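Local atomic coordinates of Non-atp dependent l-selective hydantoinase (Arthrobacter aurescens, PDB entry 1GKR), a protein that hydrolyses the cyclic amide ring of 5-substituted hydantoins, favouring aryl derivatives, with a pair of zinc ions and an enantioselectivity that depends on the substrate. Residues 149-154 against 181-186. Residues are numbered along the deposited sequence; the frame is centred on the assembly and turned at random.
Sequences MMAASV and VVHAEN. With ZN (zinc ion), chain E.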
# COMPACT_ATOMS: atom_id res chain seq x y z
N MET A 149 1.96 27.89 10.13
CA MET A 149 2.83 27.65 9.00
C MET A 149 3.99 26.78 9.38
O MET A 149 4.54 26.90 10.49
CB MET A 149 3.34 28.97 8.43
CG MET A 149 2.23 29.96 8.16
SD MET A 149 2.72 31.13 6.89
CE MET A 149 3.37 32.42 7.90
N MET A 150 4.37 25.88 8.48
CA MET A 150 5.48 24.99 8.71
C MET A 150 6.72 25.58 8.06
O MET A 150 7.83 25.14 8.31
CB MET A 150 5.18 23.59 8.15
CG MET A 150 4.04 22.89 8.88
SD MET A 150 3.55 21.31 8.18
CE MET A 150 5.01 20.33 8.48
N ALA A 151 6.49 26.60 7.24
CA ALA A 151 7.55 27.33 6.54
C ALA A 151 7.03 28.76 6.51
O ALA A 151 5.93 29.02 6.02
CB ALA A 151 7.74 26.78 5.15
N ALA A 152 7.82 29.69 7.06
CA ALA A 152 7.42 31.09 7.15
C ALA A 152 7.39 31.76 5.81
O ALA A 152 7.58 31.12 4.78
CB ALA A 152 8.36 31.85 8.09
N SER A 153 7.12 33.06 5.83
CA SER A 153 7.08 33.86 4.61
C SER A 153 7.28 35.31 5.02
O SER A 153 7.87 36.11 4.28
CB SER A 153 5.74 33.68 3.88
OG SER A 153 5.75 34.34 2.61
N VAL A 154 6.79 35.64 6.21
CA VAL A 154 6.90 36.98 6.77
C VAL A 154 7.42 36.86 8.19
O VAL A 154 6.69 37.10 9.15
CB VAL A 154 5.53 37.70 6.79
CG1 VAL A 154 5.07 38.01 5.37
CG2 VAL A 154 4.50 36.84 7.51
N VAL A 181 -5.66 24.76 9.43
CA VAL A 181 -5.18 24.65 8.06
C VAL A 181 -3.71 24.98 8.18
O VAL A 181 -3.33 25.76 9.06
CB VAL A 181 -5.90 25.66 7.11
CG1 VAL A 181 -7.38 25.50 7.22
CG2 VAL A 181 -5.51 27.08 7.42
N VAL A 182 -2.87 24.39 7.35
CA VAL A 182 -1.44 24.67 7.44
C VAL A 182 -0.84 24.89 6.07
O VAL A 182 -1.39 24.45 5.06
CB VAL A 182 -0.64 23.51 8.10
CG1 VAL A 182 -1.31 23.06 9.35
CG2 VAL A 182 -0.53 22.37 7.15
N HIS A 183 0.28 25.59 6.05
CA HIS A 183 1.04 25.82 4.82
C HIS A 183 2.12 24.76 4.99
O HIS A 183 2.98 24.87 5.87
CB HIS A 183 1.66 27.22 4.82
CG HIS A 183 2.55 27.47 3.65
ND1 HIS A 183 2.28 28.44 2.70
CD2 HIS A 183 3.71 26.88 3.26
CE1 HIS A 183 3.23 28.43 1.78
NE2 HIS A 183 4.11 27.49 2.09
N ALA A 184 2.08 23.71 4.18
CA ALA A 184 3.06 22.66 4.35
C ALA A 184 4.27 22.63 3.44
O ALA A 184 4.18 22.20 2.29
CB ALA A 184 2.38 21.30 4.32
N GLU A 185 5.40 23.10 3.97
CA GLU A 185 6.67 23.06 3.25
C GLU A 185 7.74 22.86 4.30
O GLU A 185 7.48 23.05 5.48
CB GLU A 185 6.92 24.34 2.46
CG GLU A 185 6.05 24.46 1.23
CD GLU A 185 6.56 25.50 0.27
OE1 GLU A 185 6.22 26.69 0.44
OE2 GLU A 185 7.30 25.11 -0.65
N ASN A 186 8.93 22.46 3.89
CA ASN A 186 9.99 22.27 4.86
C ASN A 186 10.90 23.50 4.84
O ASN A 186 11.71 23.68 3.93
CB ASN A 186 10.79 21.01 4.54
CG ASN A 186 11.71 20.63 5.66
OD1 ASN A 186 12.54 21.43 6.09
ND2 ASN A 186 11.57 19.41 6.16
ZN ZN E . 0.75 29.70 2.17
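M149, M150 and A151 lie alongside H183, A184 and E185 in a buried contact beside the binuclear zinc site of the TIM-barrel amidohydrolase fold. The first three lie just beyond K147, the carbamylated lysine shared by the two zinc ions; the others continue strand 179-182 as it runs out into the loop before helix 187-199. A single beta bridge joins M149 and H183, and one hydrogen bond secures it: the amide N of M150 meets the carbonyl O of H183 at 3.1 Å. This bond links the backbone of the metal ligand to the segment that follows the carbamylated lysine.

The long, flexible M150 suits the apolar side away from the zinc. With CG anti to the carbonyl carbon (chi1 -66°) and the chain extended at chi2, SD reaches 4.0 Å from CB of A184 and also packs against CG2 of V182, while helix 214-231 meets the side chain through A220 and R223. Small A151 allows close approach: its CB sits 3.7 Å from CB of E185, and its carbonyl O lies over one face of the H183 ring, 4.1 Å from CD2. The sulfur of M149 comes obliquely to the same ring, 5.4 Å from its centroid.

Histidine fits here because its two nitrogens do different work. With CG anti to the backbone N (chi1 175°), the ring directs ND1 to the zinc, where H239 and the K147 carbamate are further ligands. E185 is the second-shell carboxylate that, with the zinc bond, fixes the ring's rotation and would probably strengthen ND1 as a donor to the metal; Q212 and Q216 hold its OE2. OE1 of E185 accepts a hydrogen bond from H183 NE2 through the anti lone pair, almost in the ring plane, at 2.8 Å and 170°.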